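Local coordinates for DUF5636 domain-containing protein (Legionella pneumophila subsp. pneumophila str. Philadelphia 1, PDB 4RD8) that is of unknown function and belongs to the DUF5636 family, folding as a single, largely helical chain, at residues Phe88-Leu101 with Leu109-Leu121. The protein carries 3 engineered substitutions. Sequence-based numbering, arbitrary orientation.
Sequences FREGMLQTIGNKPL and LVSSGFMLKDSSL
Arg89 lies across the Phe114 ring and shows how a helix end and the extended chain after it can receive a loop. Arg89 CG sits over the ring centre, a CH-pi contact of 3.5 Å to the Phe114 centroid. A bend at chi2 (-91°) brings the guanidinium over the ring's rim near CE2, the two planes 12° apart, and Arg89 NE (2.8 Å) and NH2 (3.1 Å) both grip Ser112 O near the guanidinium plane. Ser112 lies just past helix 103-111, where Gly113, with positive phi, completes a Schellman motif.

Backbone bonds continue the pairing in parallel sense: Arg89 N to Gly113 O, then Leu93 N to Met115 O and Lys117 N to Leu93 O, which make a single bridge between Leu93 and Leu116. Beyond a turn at Thr95-Asn98, Leu101 N bonds to Ser120 O. Water bridges Arg89 O and Gly91 O to Met115 N.

The extended Lys117 runs beside Gln94; Lys117 NZ meets Asn98 OD1 on a lone pair (3.0 Å) and Gln94 OE1 only weakly.

Among apolar groups, Leu93 CD1 reaches Phe114 CD1 (3.5 Å), Leu101 CD1 touches Leu109 CD1 (3.7 Å), and selenomethionines Met92 and Met115 lie side by side.

Met92 and Met115 also pack on helices 69-85 and 130-144, while Phe88 meets Tyr162 of helix 157-162, joining the loop to three helices.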
loop_
_atom_site.group_PDB
_atom_site.type_symbol
_atom_site.label_atom_id
_atom_site.label_comp_id
_atom_site.label_asym_id
_atom_site.label_seq_id
_atom_site.Cartn_x
_atom_site.Cartn_y
_atom_site.Cartn_z
ATOM N N PHE A 88 -9.617 -2.077 6.721
ATOM C CA PHE A 88 -8.450 -2.261 7.575
ATOM C C PHE A 88 -8.780 -1.897 9.028
ATOM O O PHE A 88 -9.727 -1.149 9.299
ATOM C CB PHE A 88 -7.273 -1.409 7.091
ATOM C CG PHE A 88 -6.642 -1.909 5.819
ATOM C CD1 PHE A 88 -7.278 -1.738 4.596
ATOM C CD2 PHE A 88 -5.415 -2.546 5.848
ATOM C CE1 PHE A 88 -6.689 -2.202 3.423
ATOM C CE2 PHE A 88 -4.819 -3.011 4.685
ATOM C CZ PHE A 88 -5.467 -2.829 3.464
ATOM N N ARG A 89 -7.995 -2.427 9.965
ATOM C CA ARG A 89 -8.125 -2.006 11.353
ATOM C C ARG A 89 -7.831 -0.518 11.434
ATOM O O ARG A 89 -6.979 -0.013 10.694
ATOM C CB ARG A 89 -7.128 -2.749 12.238
ATOM C CG ARG A 89 -7.263 -4.257 12.177
ATOM C CD ARG A 89 -8.223 -4.796 13.231
ATOM N NE ARG A 89 -8.275 -6.258 13.155
ATOM C CZ ARG A 89 -8.757 -7.054 14.100
ATOM N NH1 ARG A 89 -9.226 -6.559 15.243
ATOM N NH2 ARG A 89 -8.755 -8.368 13.895
ATOM N N GLU A 90 -8.512 0.169 12.338
ATOM C CA GLU A 90 -8.281 1.595 12.530
ATOM C C GLU A 90 -7.070 1.829 13.426
ATOM O O GLU A 90 -7.094 1.568 14.632
ATOM C CB GLU A 90 -9.507 2.278 13.124
ATOM C CG GLU A 90 -9.380 3.793 13.207
ATOM C CD GLU A 90 -10.724 4.469 13.340
ATOM O OE1 GLU A 90 -11.596 3.919 14.049
ATOM O OE2 GLU A 90 -10.914 5.542 12.728
ATOM N N GLY A 91 -5.996 2.316 12.826
ATOM C CA GLY A 91 -4.767 2.533 13.564
ATOM C C GLY A 91 -3.636 1.711 12.978
ATOM O O GLY A 91 -3.653 0.487 13.068
HETATM N N MSE A 92 -2.677 2.391 12.352
HETATM C CA MSE A 92 -1.481 1.725 11.845
HETATM C C MSE A 92 -0.576 1.387 13.041
HETATM O O MSE A 92 -0.443 2.197 13.966
HETATM C CB MSE A 92 -0.738 2.633 10.844
HETATM C CG MSE A 92 -1.494 2.938 9.540
HETATM SE SE MSE A 92 -0.376 3.834 8.216
HETATM C CE MSE A 92 0.044 5.451 9.224
ATOM N N LEU A 93 0.026 0.200 13.013
ATOM C CA LEU A 93 0.857 -0.280 14.122
ATOM C C LEU A 93 2.342 -0.116 13.823
ATOM O O LEU A 93 2.753 -0.054 12.662
ATOM C CB LEU A 93 0.575 -1.761 14.401
ATOM C CG LEU A 93 -0.866 -2.126 14.783
ATOM C CD1 LEU A 93 -0.943 -3.586 15.163
ATOM C CD2 LEU A 93 -1.360 -1.264 15.928
ATOM N N GLN A 94 3.136 -0.019 14.884
ATOM C CA GLN A 94 4.575 -0.235 14.796
ATOM C C GLN A 94 4.961 -0.866 16.132
ATOM O O GLN A 94 4.129 -0.964 17.028
ATOM C CB GLN A 94 5.295 1.097 14.636
ATOM C CG GLN A 94 5.091 2.019 15.841
ATOM C CD GLN A 94 5.911 3.276 15.773
ATOM O OE1 GLN A 94 5.579 4.211 15.041
ATOM N NE2 GLN A 94 6.988 3.317 16.550
ATOM N N THR A 95 6.206 -1.290 16.283
ATOM C CA THR A 95 6.665 -1.689 17.611
ATOM C C THR A 95 7.234 -0.501 18.365
ATOM O O THR A 95 7.675 0.488 17.761
ATOM C CB THR A 95 7.731 -2.807 17.565
ATOM O OG1 THR A 95 8.912 -2.302 16.937
ATOM C CG2 THR A 95 7.206 -4.019 16.799
ATOM N N ILE A 96 7.237 -0.598 19.691
ATOM C CA ILE A 96 7.901 0.401 20.494
ATOM C C ILE A 96 9.392 0.351 20.146
ATOM O O ILE A 96 10.009 -0.714 20.182
ATOM C CB ILE A 96 7.674 0.151 22.000
ATOM C CG1 ILE A 96 6.174 0.196 22.297
ATOM C CG2 ILE A 96 8.394 1.192 22.835
ATOM C CD1 ILE A 96 5.838 0.017 23.773
ATOM N N GLY A 97 9.965 1.493 19.790
ATOM C CA GLY A 97 11.363 1.521 19.402
ATOM C C GLY A 97 11.604 1.199 17.933
ATOM O O GLY A 97 12.762 1.164 17.497
ATOM N N ASN A 98 10.531 0.971 17.174
ATOM C CA ASN A 98 10.636 0.684 15.735
ATOM C C ASN A 98 11.483 -0.539 15.399
ATOM O O ASN A 98 12.138 -0.572 14.360
ATOM C CB ASN A 98 11.210 1.889 14.973
ATOM C CG ASN A 98 10.201 2.975 14.767
ATOM O OD1 ASN A 98 9.290 2.844 13.948
ATOM N ND2 ASN A 98 10.355 4.070 15.502
ATOM N N LYS A 99 11.472 -1.538 16.274
ATOM C CA LYS A 99 12.172 -2.790 16.012
ATOM C C LYS A 99 11.364 -3.575 14.987
ATOM O O LYS A 99 10.135 -3.511 14.984
ATOM C CB LYS A 99 12.287 -3.623 17.293
ATOM C CG LYS A 99 12.937 -2.911 18.477
ATOM C CD LYS A 99 14.446 -3.108 18.498
ATOM C CE LYS A 99 15.003 -2.947 19.915
ATOM N NZ LYS A 99 16.276 -3.721 20.138
ATOM N N PRO A 100 12.047 -4.340 14.125
ATOM C CA PRO A 100 11.291 -5.193 13.205
ATOM C C PRO A 100 10.606 -6.319 13.984
ATOM O O PRO A 100 11.106 -6.742 15.044
ATOM C CB PRO A 100 12.387 -5.814 12.311
ATOM C CG PRO A 100 13.668 -5.094 12.648
ATOM C CD PRO A 100 13.504 -4.569 14.035
ATOM N N LEU A 101 9.490 -6.801 13.456
ATOM C CA LEU A 101 8.849 -7.996 13.976
ATOM C C LEU A 101 9.450 -9.182 13.244
ATOM O O LEU A 101 9.913 -9.042 12.110
ATOM C CB LEU A 101 7.350 -7.957 13.668
ATOM C CG LEU A 101 6.508 -6.978 14.480
ATOM C CD1 LEU A 101 5.097 -6.875 13.920
ATOM C CD2 LEU A 101 6.481 -7.472 15.919
ATOM N N LEU A 109 -0.199 -10.285 11.884
ATOM C CA LEU A 109 -0.922 -9.017 11.987
ATOM C C LEU A 109 -1.538 -8.621 10.645
ATOM O O LEU A 109 -2.632 -8.051 10.607
ATOM C CB LEU A 109 0.004 -7.913 12.509
ATOM C CG LEU A 109 0.403 -8.179 13.966
ATOM C CD1 LEU A 109 1.489 -7.187 14.411
ATOM C CD2 LEU A 109 -0.832 -8.046 14.881
ATOM N N VAL A 110 -0.833 -8.912 9.549
ATOM C CA VAL A 110 -1.393 -8.669 8.209
ATOM C C VAL A 110 -2.673 -9.493 8.049
ATOM O O VAL A 110 -3.715 -8.984 7.612
ATOM C CB VAL A 110 -0.381 -9.038 7.090
ATOM C CG1 VAL A 110 -1.077 -9.066 5.704
ATOM C CG2 VAL A 110 0.769 -8.037 7.076
ATOM N N SER A 111 -2.587 -10.767 8.418
ATOM C CA SER A 111 -3.734 -11.663 8.284
ATOM C C SER A 111 -4.894 -11.220 9.160
ATOM O O SER A 111 -6.033 -11.635 8.938
ATOM C CB SER A 111 -3.361 -13.106 8.635
ATOM O OG SER A 111 -3.313 -13.292 10.042
ATOM N N SER A 112 -4.602 -10.391 10.155
ATOM C CA SER A 112 -5.622 -9.903 11.069
ATOM C C SER A 112 -6.189 -8.553 10.647
ATOM O O SER A 112 -7.088 -8.033 11.308
ATOM C CB SER A 112 -5.072 -9.800 12.500
ATOM O OG SER A 112 -4.552 -11.060 12.917
ATOM N N GLY A 113 -5.662 -7.983 9.559
ATOM C CA GLY A 113 -6.199 -6.738 9.027
ATOM C C GLY A 113 -5.486 -5.449 9.417
ATOM O O GLY A 113 -5.959 -4.358 9.094
ATOM N N PHE A 114 -4.355 -5.558 10.110
ATOM C CA PHE A 114 -3.597 -4.374 10.508
ATOM C C PHE A 114 -2.601 -3.932 9.443
ATOM O O PHE A 114 -1.897 -4.761 8.852
ATOM C CB PHE A 114 -2.821 -4.641 11.811
ATOM C CG PHE A 114 -3.699 -4.843 13.009
ATOM C CD1 PHE A 114 -4.138 -3.759 13.758
ATOM C CD2 PHE A 114 -4.095 -6.119 13.388
ATOM C CE1 PHE A 114 -4.944 -3.938 14.872
ATOM C CE2 PHE A 114 -4.915 -6.303 14.499
ATOM C CZ PHE A 114 -5.340 -5.205 15.244
HETATM N N MSE A 115 -2.536 -2.617 9.216
HETATM C CA MSE A 115 -1.451 -2.014 8.441
HETATM C C MSE A 115 -0.336 -1.641 9.404
HETATM O O MSE A 115 -0.598 -1.158 10.503
HETATM C CB MSE A 115 -1.944 -0.748 7.722
HETATM C CG MSE A 115 -0.830 0.032 6.994
HETATM SE SE MSE A 115 0.052 -0.977 5.605
HETATM C CE MSE A 115 -1.510 -1.504 4.600
ATOM N N LEU A 116 0.910 -1.879 9.001
ATOM C CA LEU A 116 2.047 -1.509 9.827
ATOM C C LEU A 116 3.004 -0.591 9.085
ATOM O O LEU A 116 2.985 -0.529 7.854
ATOM C CB LEU A 116 2.800 -2.775 10.243
ATOM C CG LEU A 116 1.974 -3.735 11.106
ATOM C CD1 LEU A 116 1.381 -4.823 10.253
ATOM C CD2 LEU A 116 2.846 -4.326 12.204
ATOM N N LYS A 117 3.846 0.104 9.846
ATOM C CA LYS A 117 4.977 0.830 9.296
ATOM C C LYS A 117 5.837 -0.130 8.488
ATOM O O LYS A 117 5.930 -1.310 8.832
ATOM C CB LYS A 117 5.816 1.390 10.442
ATOM C CG LYS A 117 5.781 2.878 10.605
ATOM C CD LYS A 117 6.714 3.292 11.735
ATOM C CE LYS A 117 6.704 4.783 11.953
ATOM N NZ LYS A 117 7.747 5.187 12.935
ATOM N N ASP A 118 6.467 0.379 7.426
ATOM C CA ASP A 118 7.335 -0.438 6.571
ATOM C C ASP A 118 8.398 -1.131 7.419
ATOM O O ASP A 118 8.729 -2.299 7.201
ATOM C CB ASP A 118 8.055 0.428 5.524
ATOM C CG ASP A 118 7.108 1.053 4.494
ATOM O OD1 ASP A 118 5.914 0.686 4.451
ATOM O OD2 ASP A 118 7.583 1.909 3.712
ATOM N N SER A 119 8.927 -0.399 8.394
ATOM C CA SER A 119 10.045 -0.884 9.201
ATOM C C SER A 119 9.647 -1.976 10.199
ATOM O O SER A 119 10.496 -2.571 10.856
ATOM C CB SER A 119 10.711 0.290 9.925
ATOM O OG SER A 119 9.743 1.023 10.654
ATOM N N SER A 120 8.358 -2.246 10.323
ATOM C CA SER A 120 7.910 -3.327 11.195
ATOM C C SER A 120 8.241 -4.680 10.570
ATOM O O SER A 120 8.250 -5.700 11.246
ATOM C CB SER A 120 6.413 -3.202 11.472
ATOM O OG SER A 120 6.163 -1.992 12.161
ATOM N N LEU A 121 8.524 -4.678 9.273
ATOM C CA LEU A 121 9.000 -5.885 8.593
ATOM C C LEU A 121 10.464 -5.735 8.208
ATOM O O LEU A 121 11.289 -6.611 8.495
ATOM C CB LEU A 121 8.163 -6.161 7.339
ATOM C CG LEU A 121 8.601 -7.341 6.465
ATOM C CD1 LEU A 121 8.579 -8.649 7.249
ATOM C CD2 LEU A 121 7.735 -7.441 5.214
HETATM O O HOH W 1 -4.254 -0.849 10.679
HETATM O O HOH W 2 8.004 -1.372 13.900
HETATM O O HOH W 3 11.560 -8.818 10.025
#